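Local coordinates for ABC transporter substrate-binding protein (Rhizobium radiobacter, PDB 6TFX) that binds the mannityl-opine mannopinic acid as a periplasmic solute-binding protein, probably handing it to an ABC transporter for import into the bacterium, at residues G329-S337 with M373-L383; C418-A428 with L440-N451. One frame throughout, in Å; residues are numbered along the deposited sequence.

Contact 1 of 2, residues G329-S337 with M373-L383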
loop_
_atom_site.group_PDB
_atom_site.type_symbol
_atom_site.label_atom_id
_atom_site.label_comp_id
_atom_site.label_asym_id
_atom_site.label_seq_id
_atom_site.Cartn_x
_atom_site.Cartn_y
_atom_site.Cartn_z
ATOM N N GLY A 329 -5.705 -13.344 -33.220
ATOM C CA GLY A 329 -5.626 -12.830 -31.859
ATOM C C GLY A 329 -4.529 -13.471 -31.017
ATOM O O GLY A 329 -3.797 -14.357 -31.485
ATOM N N VAL A 330 -4.459 -13.036 -29.754
ATOM C CA VAL A 330 -3.479 -13.475 -28.755
ATOM C C VAL A 330 -4.212 -14.080 -27.564
ATOM O O VAL A 330 -5.218 -13.530 -27.109
ATOM C CB VAL A 330 -2.592 -12.269 -28.303
ATOM C CG1 VAL A 330 -1.752 -12.598 -27.065
ATOM C CG2 VAL A 330 -1.677 -11.807 -29.439
ATOM N N THR A 331 -3.685 -15.197 -27.040
ATOM C CA THR A 331 -4.223 -15.778 -25.814
ATOM C C THR A 331 -3.140 -15.639 -24.760
ATOM O O THR A 331 -1.953 -15.785 -25.072
ATOM C CB THR A 331 -4.625 -17.240 -26.022
ATOM O OG1 THR A 331 -3.453 -18.016 -26.347
ATOM C CG2 THR A 331 -5.667 -17.380 -27.147
ATOM N N VAL A 332 -3.541 -15.369 -23.520
ATOM C CA VAL A 332 -2.546 -15.226 -22.450
ATOM C C VAL A 332 -3.175 -15.674 -21.137
ATOM O O VAL A 332 -4.354 -15.418 -20.902
ATOM C CB VAL A 332 -2.013 -13.743 -22.404
ATOM C CG1 VAL A 332 -3.131 -12.708 -22.460
ATOM C CG2 VAL A 332 -1.070 -13.488 -21.227
ATOM N N THR A 333 -2.390 -16.333 -20.289
ATOM C CA THR A 333 -2.824 -16.742 -18.948
ATOM C C THR A 333 -2.137 -15.803 -17.952
ATOM O O THR A 333 -0.917 -15.656 -17.980
ATOM C CB THR A 333 -2.467 -18.199 -18.663
ATOM O OG1 THR A 333 -3.257 -19.068 -19.489
ATOM C CG2 THR A 333 -2.653 -18.576 -17.187
ATOM N N MET A 334 -2.923 -15.200 -17.069
ATOM C CA MET A 334 -2.424 -14.331 -16.014
ATOM C C MET A 334 -2.755 -14.968 -14.681
ATOM O O MET A 334 -3.852 -15.491 -14.505
ATOM C CB MET A 334 -3.187 -13.017 -16.038
ATOM C CG MET A 334 -2.612 -12.006 -16.941
ATOM S SD MET A 334 -3.796 -10.649 -16.942
ATOM C CE MET A 334 -3.537 -9.966 -15.327
ATOM N N VAL A 335 -1.837 -14.883 -13.730
ATOM C CA VAL A 335 -2.087 -15.329 -12.373
ATOM C C VAL A 335 -2.807 -14.125 -11.740
ATOM O O VAL A 335 -2.283 -13.002 -11.749
ATOM C CB VAL A 335 -0.776 -15.684 -11.629
ATOM C CG1 VAL A 335 -1.095 -16.276 -10.269
ATOM C CG2 VAL A 335 0.077 -16.660 -12.446
ATOM N N ALA A 336 -4.018 -14.356 -11.241
ATOM C CA ALA A 336 -4.874 -13.277 -10.758
ATOM C C ALA A 336 -5.249 -13.428 -9.298
ATOM O O ALA A 336 -5.664 -14.505 -8.876
ATOM C CB ALA A 336 -6.133 -13.202 -11.616
ATOM N N SER A 337 -5.150 -12.344 -8.531
ATOM C CA SER A 337 -5.539 -12.407 -7.124
ATOM C C SER A 337 -7.049 -12.670 -6.927
ATOM O O SER A 337 -7.881 -12.145 -7.678
ATOM C CB SER A 337 -5.200 -11.093 -6.431
ATOM O OG SER A 337 -5.751 -11.078 -5.126
ATOM N N MET A 373 3.779 -15.288 -5.690
ATOM C CA MET A 373 3.957 -15.784 -7.060
ATOM C C MET A 373 4.415 -14.714 -8.015
ATOM O O MET A 373 5.354 -14.936 -8.769
ATOM C CB MET A 373 2.679 -16.428 -7.592
ATOM C CG MET A 373 2.369 -17.735 -6.922
ATOM S SD MET A 373 0.935 -18.502 -7.732
ATOM C CE MET A 373 1.619 -19.013 -9.247
ATOM N N ILE A 374 3.797 -13.530 -7.971
ATOM C CA ILE A 374 4.200 -12.481 -8.925
ATOM C C ILE A 374 5.624 -12.011 -8.683
ATOM O O ILE A 374 6.292 -11.582 -9.620
ATOM C CB ILE A 374 3.177 -11.330 -8.929
ATOM C CG1 ILE A 374 3.089 -10.663 -7.532
ATOM C CG2 ILE A 374 1.797 -11.865 -9.394
ATOM C CD1 ILE A 374 2.065 -9.502 -7.491
ATOM N N ARG A 375 6.094 -12.115 -7.430
ATOM C CA ARG A 375 7.461 -11.719 -7.053
ATOM C C ARG A 375 8.498 -12.802 -7.425
ATOM O O ARG A 375 9.686 -12.631 -7.159
ATOM C CB ARG A 375 7.510 -11.341 -5.564
ATOM C CG ARG A 375 6.862 -9.971 -5.347
ATOM C CD ARG A 375 6.748 -9.667 -3.874
ATOM N NE ARG A 375 6.280 -8.310 -3.597
ATOM C CZ ARG A 375 5.012 -7.924 -3.672
ATOM N NH1 ARG A 375 4.079 -8.766 -4.121
ATOM N NH2 ARG A 375 4.665 -6.682 -3.330
ATOM N N LYS A 376 8.031 -13.923 -8.024
ATOM C CA LYS A 376 8.877 -14.986 -8.558
ATOM C C LYS A 376 8.820 -14.924 -10.109
ATOM O O LYS A 376 9.317 -15.840 -10.787
ATOM C CB LYS A 376 8.431 -16.364 -8.054
ATOM C CG LYS A 376 8.759 -16.604 -6.593
ATOM C CD LYS A 376 8.294 -17.996 -6.184
ATOM C CE LYS A 376 8.656 -18.339 -4.759
ATOM N NZ LYS A 376 7.995 -19.598 -4.317
ATOM N N ASP A 377 8.193 -13.856 -10.665
ATOM C CA ASP A 377 8.093 -13.600 -12.111
ATOM C C ASP A 377 7.254 -14.677 -12.797
ATOM O O ASP A 377 7.526 -15.059 -13.945
ATOM C CB ASP A 377 9.505 -13.554 -12.734
ATOM C CG ASP A 377 9.852 -12.303 -13.478
ATOM O OD1 ASP A 377 8.931 -11.475 -13.717
ATOM O OD2 ASP A 377 11.043 -12.151 -13.852
ATOM N N LEU A 378 6.224 -15.155 -12.095
ATOM C CA LEU A 378 5.423 -16.259 -12.626
ATOM C C LEU A 378 4.256 -15.835 -13.501
ATOM O O LEU A 378 3.622 -16.712 -14.093
ATOM C CB LEU A 378 4.948 -17.188 -11.497
ATOM C CG LEU A 378 6.068 -17.943 -10.759
ATOM C CD1 LEU A 378 5.543 -18.688 -9.557
ATOM C CD2 LEU A 378 6.805 -18.926 -11.680
ATOM N N SER A 379 3.965 -14.521 -13.594
ATOM C CA SER A 379 2.845 -14.088 -14.445
ATOM C C SER A 379 3.361 -13.155 -15.565
ATOM O O SER A 379 4.144 -12.234 -15.261
ATOM C CB SER A 379 1.781 -13.358 -13.623
ATOM O OG SER A 379 0.584 -13.188 -14.374
ATOM N N PRO A 380 2.888 -13.319 -16.822
ATOM C CA PRO A 380 3.369 -12.442 -17.921
ATOM C C PRO A 380 2.838 -11.016 -17.833
ATOM O O PRO A 380 3.394 -10.096 -18.449
ATOM C CB PRO A 380 2.834 -13.123 -19.180
ATOM C CG PRO A 380 1.626 -13.878 -18.722
ATOM C CD PRO A 380 1.989 -14.376 -17.339
ATOM N N ILE A 381 1.696 -10.852 -17.157
ATOM C CA ILE A 381 1.075 -9.555 -16.925
ATOM C C ILE A 381 0.621 -9.611 -15.484
ATOM O O ILE A 381 0.146 -10.642 -15.043
ATOM C CB ILE A 381 -0.131 -9.305 -17.863
ATOM C CG1 ILE A 381 0.302 -9.365 -19.350
ATOM C CG2 ILE A 381 -0.769 -7.914 -17.549
ATOM C CD1 ILE A 381 -0.981 -9.415 -20.352
ATOM N N VAL A 382 0.755 -8.504 -14.761
ATOM C CA VAL A 382 0.364 -8.441 -13.353
ATOM C C VAL A 382 -0.593 -7.283 -13.154
ATOM O O VAL A 382 -0.221 -6.139 -13.426
ATOM C CB VAL A 382 1.636 -8.274 -12.450
ATOM C CG1 VAL A 382 1.240 -8.049 -10.987
ATOM C CG2 VAL A 382 2.585 -9.482 -12.574
ATOM N N LEU A 383 -1.811 -7.566 -12.680
ATOM C CA LEU A 383 -2.781 -6.508 -12.369
ATOM C C LEU A 383 -2.530 -6.206 -10.868
ATOM O O LEU A 383 -2.903 -7.017 -9.998
ATOM C CB LEU A 383 -4.223 -7.015 -12.616
ATOM C CG LEU A 383 -5.321 -6.058 -12.121
ATOM C CD1 LEU A 383 -5.252 -4.732 -12.852
ATOM C CD2 LEU A 383 -6.692 -6.709 -12.257
HETATM O O HOH W 1 -2.513 -10.265 -11.808
HETATM O O HOH W 2 -4.525 -9.710 -9.896
#
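Met334 lies against Ser379, Ile381 and Leu383 where a beta-alpha-beta crossover, made of parallel strands 330-337 and 358-365 joined by helix 340-353, meets strand 381-386 in the periplasmic solute-binding fold. From its base outward, the Met334 side chain runs along Ile381: CB passes Ser379 OG at 4.1 Å, and CG comes 3.6 Å from Ile381 O and also lies near Ile381 CB. The sulfur continues along the same residue, with SD 4.0 Å from Ile381 CB and CG2 a little farther off. A bend at the last torsion (chi3 72°) then turns the methyl toward the next strand residue on this side, setting CE 4.1 Å from Leu383 CB. Leu360 of strand 358-365 also packs on Met334.

Ser379 ties the two segments together. Its OG accepts the amide of Val335, with Val335 N to Ser379 OG 3.0 Å and a nearly straight N-H...O angle of 163°. The same hydroxyl gives its proton to Ile381 O, 2.7 Å from OG, and approaches somewhat out of that carbonyl's plane. The direction of both bonds is therefore settled, and the rotation of the hydroxyl is fixed. Beside it, the Pro380 ring lies against the opposing strand: CG is 3.2 Å from Thr333 O and also touches Val332 CG2, the two side chains sliding past each other in opposite directions. Val335 and Met373 cross at about a right angle, Val335 CG1 against Met373 SD, while Val335 CG2 rests on Ser379 CB.

The short segments of strands 330-337 and 381-383 run at 31° to each other, and two waters bridge them farther along. One joins Ser337 N to Leu383 O. Trp370 NE1 also hydrogen-bonds Val335 O. The other water accepts from Leu383 N and donates to Val335 O, 2.7 Å away.

Contact 2 of 2, residues C418-A428 with L440-N451. With MG (magnesium ion), chain G.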
loop_
_atom_site.group_PDB
_atom_site.type_symbol
_atom_site.label_atom_id
_atom_site.label_comp_id
_atom_site.label_asym_id
_atom_site.label_seq_id
_atom_site.Cartn_x
_atom_site.Cartn_y
_atom_site.Cartn_z
ATOM N N CYS A 418 10.654 -2.828 -16.630
ATOM C CA CYS A 418 10.868 -1.520 -17.259
ATOM C C CYS A 418 12.314 -1.055 -16.968
ATOM O O CYS A 418 12.816 -1.244 -15.855
ATOM C CB CYS A 418 9.846 -0.537 -16.693
ATOM S SG CYS A 418 10.034 1.178 -17.270
ATOM N N ASN A 419 12.969 -0.430 -17.963
ATOM C CA ASN A 419 14.287 0.173 -17.756
ATOM C C ASN A 419 14.412 1.521 -18.499
ATOM O O ASN A 419 15.389 2.248 -18.286
ATOM C CB ASN A 419 15.422 -0.788 -18.133
ATOM C CG ASN A 419 15.503 -1.178 -19.594
ATOM O OD1 ASN A 419 14.638 -0.861 -20.422
ATOM N ND2 ASN A 419 16.556 -1.895 -19.942
ATOM N N VAL A 420 13.378 1.889 -19.266
ATOM C CA VAL A 420 13.375 3.052 -20.175
ATOM C C VAL A 420 13.537 4.412 -19.484
ATOM O O VAL A 420 14.007 5.371 -20.132
ATOM C CB VAL A 420 12.125 3.056 -21.106
ATOM C CG1 VAL A 420 10.821 3.387 -20.360
ATOM C CG2 VAL A 420 12.334 3.957 -22.333
ATOM N N ALA A 421 13.130 4.503 -18.210
ATOM C CA ALA A 421 13.112 5.787 -17.516
ATOM C C ALA A 421 14.140 5.906 -16.397
ATOM O O ALA A 421 14.053 6.838 -15.587
ATOM C CB ALA A 421 11.705 6.019 -16.972
ATOM N N ASP A 422 15.134 4.983 -16.338
ATOM C CA ASP A 422 16.103 5.027 -15.238
ATOM C C ASP A 422 16.796 6.353 -15.049
ATOM O O ASP A 422 16.876 6.836 -13.924
ATOM C CB ASP A 422 17.181 3.970 -15.406
ATOM C CG ASP A 422 16.771 2.559 -15.076
ATOM O OD1 ASP A 422 15.566 2.333 -14.763
ATOM O OD2 ASP A 422 17.642 1.683 -15.119
ATOM N N LYS A 423 17.324 6.936 -16.145
ATOM C CA LYS A 423 18.062 8.194 -16.017
ATOM C C LYS A 423 17.179 9.335 -15.531
ATOM O O LYS A 423 17.626 10.135 -14.710
ATOM C CB LYS A 423 18.726 8.572 -17.355
ATOM C CG LYS A 423 19.715 7.503 -17.858
ATOM C CD LYS A 423 20.902 7.249 -16.927
ATOM C CE LYS A 423 21.540 5.908 -17.197
ATOM N NZ LYS A 423 22.808 5.739 -16.440
ATOM N N GLN A 424 15.925 9.406 -16.008
ATOM C CA GLN A 424 15.006 10.475 -15.581
ATOM C C GLN A 424 14.617 10.315 -14.114
ATOM O O GLN A 424 14.542 11.292 -13.368
ATOM C CB GLN A 424 13.744 10.476 -16.456
ATOM C CG GLN A 424 14.011 10.927 -17.899
ATOM C CD GLN A 424 14.671 9.889 -18.790
ATOM O OE1 GLN A 424 14.713 8.698 -18.479
ATOM N NE2 GLN A 424 15.177 10.318 -19.946
ATOM N N ILE A 425 14.365 9.064 -13.698
ATOM C CA ILE A 425 13.978 8.784 -12.310
ATOM C C ILE A 425 15.139 9.173 -11.377
ATOM O O ILE A 425 14.927 9.858 -10.375
ATOM C CB ILE A 425 13.572 7.293 -12.171
ATOM C CG1 ILE A 425 12.236 7.050 -12.921
ATOM C CG2 ILE A 425 13.432 6.921 -10.685
ATOM C CD1 ILE A 425 11.847 5.564 -13.077
ATOM N N GLU A 426 16.361 8.727 -11.711
ATOM C CA GLU A 426 17.526 9.035 -10.878
ATOM C C GLU A 426 17.794 10.534 -10.836
ATOM O O GLU A 426 18.080 11.064 -9.756
ATOM C CB GLU A 426 18.746 8.313 -11.436
ATOM C CG GLU A 426 18.654 6.820 -11.247
ATOM C CD GLU A 426 19.788 6.065 -11.918
ATOM O OE1 GLU A 426 20.921 6.603 -11.962
ATOM O OE2 GLU A 426 19.543 4.934 -12.398
ATOM N N ALA A 427 17.751 11.211 -12.003
ATOM C CA ALA A 427 18.028 12.665 -12.024
ATOM C C ALA A 427 16.947 13.430 -11.256
ATOM O O ALA A 427 17.274 14.368 -10.532
ATOM C CB ALA A 427 18.119 13.189 -13.447
ATOM N N ALA A 428 15.672 13.009 -11.370
ATOM C CA ALA A 428 14.590 13.725 -10.666
ATOM C C ALA A 428 14.737 13.595 -9.155
ATOM O O ALA A 428 14.461 14.535 -8.407
ATOM C CB ALA A 428 13.235 13.163 -11.090
ATOM N N LEU A 440 11.270 16.257 -15.012
ATOM C CA LEU A 440 11.960 14.943 -15.100
ATOM C C LEU A 440 11.015 13.820 -14.690
ATOM O O LEU A 440 10.968 12.779 -15.368
ATOM C CB LEU A 440 13.239 14.915 -14.250
ATOM C CG LEU A 440 14.374 15.770 -14.800
ATOM C CD1 LEU A 440 15.392 16.119 -13.725
ATOM C CD2 LEU A 440 15.035 15.096 -16.017
ATOM N N TRP A 441 10.195 14.053 -13.636
ATOM C CA TRP A 441 9.197 13.033 -13.260
ATOM C C TRP A 441 8.185 12.846 -14.383
ATOM O O TRP A 441 7.793 11.705 -14.666
ATOM C CB TRP A 441 8.489 13.439 -11.979
ATOM C CG TRP A 441 9.285 13.116 -10.743
ATOM C CD1 TRP A 441 10.117 12.046 -10.553
ATOM C CD2 TRP A 441 9.290 13.855 -9.510
ATOM N NE1 TRP A 441 10.674 12.098 -9.290
ATOM C CE2 TRP A 441 10.149 13.173 -8.614
ATOM C CE3 TRP A 441 8.637 15.017 -9.065
ATOM C CZ2 TRP A 441 10.399 13.640 -7.317
ATOM C CZ3 TRP A 441 8.879 15.479 -7.776
ATOM C CH2 TRP A 441 9.744 14.787 -6.916
ATOM N N LYS A 442 7.744 13.952 -15.025
ATOM C CA LYS A 442 6.776 13.836 -16.136
ATOM C C LYS A 442 7.400 13.119 -17.339
ATOM O O LYS A 442 6.758 12.263 -17.949
ATOM C CB LYS A 442 6.242 15.227 -16.538
ATOM C CG LYS A 442 5.397 15.860 -15.433
ATOM C CD LYS A 442 4.733 17.115 -16.007
ATOM C CE LYS A 442 3.780 17.739 -15.030
ATOM N NZ LYS A 442 3.184 18.993 -15.596
ATOM N N GLU A 443 8.671 13.437 -17.665
ATOM C CA GLU A 443 9.368 12.778 -18.772
ATOM C C GLU A 443 9.421 11.253 -18.517
ATOM O O GLU A 443 9.179 10.465 -19.448
ATOM C CB GLU A 443 10.769 13.363 -18.935
ATOM C CG GLU A 443 11.560 12.782 -20.102
ATOM C CD GLU A 443 12.988 13.289 -20.251
ATOM O OE1 GLU A 443 13.393 14.196 -19.486
ATOM O OE2 GLU A 443 13.715 12.759 -21.123
ATOM N N ALA A 444 9.670 10.844 -17.258
ATOM C CA ALA A 444 9.699 9.403 -16.925
ATOM C C ALA A 444 8.314 8.783 -17.212
ATOM O O ALA A 444 8.230 7.737 -17.847
ATOM C CB ALA A 444 10.067 9.219 -15.461
ATOM N N GLN A 445 7.229 9.443 -16.784
ATOM C CA GLN A 445 5.886 8.885 -17.026
ATOM C C GLN A 445 5.591 8.745 -18.520
ATOM O O GLN A 445 5.076 7.713 -18.945
ATOM C CB GLN A 445 4.823 9.749 -16.340
ATOM C CG GLN A 445 4.904 9.610 -14.810
ATOM C CD GLN A 445 4.205 10.759 -14.117
ATOM O OE1 GLN A 445 2.978 10.817 -14.066
ATOM N NE2 GLN A 445 4.992 11.696 -13.583
ATOM N N LYS A 446 5.941 9.782 -19.324
ATOM C CA LYS A 446 5.714 9.750 -20.778
ATOM C C LYS A 446 6.462 8.579 -21.416
ATOM O O LYS A 446 5.922 7.905 -22.313
ATOM C CB LYS A 446 6.154 11.068 -21.419
ATOM C CG LYS A 446 5.202 12.215 -21.098
ATOM C CD LYS A 446 5.544 13.421 -21.954
ATOM C CE LYS A 446 4.480 14.497 -21.863
ATOM N NZ LYS A 446 4.493 15.151 -20.539
ATOM N N LEU A 447 7.698 8.315 -20.953
ATOM C CA LEU A 447 8.477 7.211 -21.515
ATOM C C LEU A 447 7.864 5.876 -21.152
ATOM O O LEU A 447 7.862 4.954 -21.971
ATOM C CB LEU A 447 9.912 7.253 -20.970
ATOM C CG LEU A 447 10.786 8.394 -21.500
ATOM C CD1 LEU A 447 12.009 8.602 -20.620
ATOM C CD2 LEU A 447 11.202 8.149 -22.950
ATOM N N ILE A 448 7.397 5.738 -19.900
ATOM C CA ILE A 448 6.833 4.430 -19.473
ATOM C C ILE A 448 5.502 4.176 -20.207
ATOM O O ILE A 448 5.231 3.053 -20.652
ATOM C CB ILE A 448 6.644 4.424 -17.938
ATOM C CG1 ILE A 448 8.025 4.601 -17.219
ATOM C CG2 ILE A 448 5.897 3.147 -17.473
ATOM C CD1 ILE A 448 7.932 5.112 -15.785
ATOM N N VAL A 449 4.672 5.223 -20.324
ATOM C CA VAL A 449 3.396 5.109 -21.032
ATOM C C VAL A 449 3.631 4.758 -22.510
ATOM O O VAL A 449 2.971 3.843 -23.038
ATOM C CB VAL A 449 2.589 6.430 -20.912
ATOM C CG1 VAL A 449 1.419 6.463 -21.900
ATOM C CG2 VAL A 449 2.080 6.610 -19.489
ATOM N N SER A 450 4.517 5.520 -23.192
ATOM C CA SER A 450 4.729 5.324 -24.643
ATOM C C SER A 450 5.364 3.994 -24.990
ATOM O O SER A 450 5.087 3.449 -26.068
ATOM C CB SER A 450 5.515 6.488 -25.236
ATOM O OG SER A 450 6.842 6.492 -24.747
ATOM N N ASN A 451 6.199 3.435 -24.084
ATOM C CA ASN A 451 6.781 2.103 -24.331
ATOM C C ASN A 451 5.780 1.011 -23.895
ATOM O O ASN A 451 6.026 -0.187 -24.095
ATOM C CB ASN A 451 8.112 1.981 -23.600
ATOM C CG ASN A 451 9.174 2.688 -24.397
ATOM O OD1 ASN A 451 9.758 2.109 -25.315
ATOM N ND2 ASN A 451 9.386 3.981 -24.133
HETATM MG MG MG G . 9.244 0.538 -19.169
HETATM O O HOH W 3 12.645 10.058 -8.857
#
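Leu447 O, which Val420 CG1 touches from the other segment, is held by two N-H groups of one residue. The helical Asn451 N reaches it, and so does Asn451 ND2, 2.8 Å from Leu447 O and in line with its own N-H (170°). This second bond holds the amide of Asn451 at the end of segment 440-451, where ND2 meets Val420 CG2 at 3.5 Å. Helices 422-430 and 434-450 form an antiparallel helical hairpin, their segments here at 159° with axes 8.3 Å apart.

In the middle, Gln424 is a knob in a hole made by Leu440, Glu443, Ala444 and Leu447. Its chain bends at the second torsion (chi2 77°), and the amide turns across the Glu443 carboxylate. Gln424 NE2 bonds Glu443 OE2 at 3.1 Å, reaching it from well above the carboxylate plane; the bond is also markedly bent at the hydrogen. Leu447 CD1 lies 3.5 Å from Gln424 OE1 and against the amide carbon. Small residues let the backbones come close: Ala421 CB meets Ala444 CB at 3.9 Å, and Ile425 CG1 also rests on that Ala444 methyl.

Toward the hairpin's turn, Ala428 CB sits over one face of the Trp441 indole in a CH-pi contact, 3.6 Å from the centroid of the five-membered ring. At the ring's edge, in its plane, a water accepts from Trp441 NE1 and donates to Ile425 O, bridging the two helices.

At the far end, Cys418 SG binds a magnesium ion that Cys453 also binds, just beyond Asn451; Ile448 CG1 lies against the same sulfur at 4.0 Å. Apolar packing thus dominates, while the shared metal links the loop leading into the first helix to the chain leaving the second.

How the contacts relate
Contact 1 and contact 2 lie in series along the chain, their centres about 24 Å apart and their nearest atoms about 9 Å, without touching. They share no helix or strand. Both are partly buried, each mixing buried and more exposed residues. Contact 1 sets two strands of different sheets side by side with no backbone hydrogen bonds between them; a serine hydroxyl and two waters carry its polar links, and its strand 381-386 runs near the bound opine. Contact 2 packs helix on helix, mostly apolar, with a single direct polar side-chain bond across it and a metal site at one end.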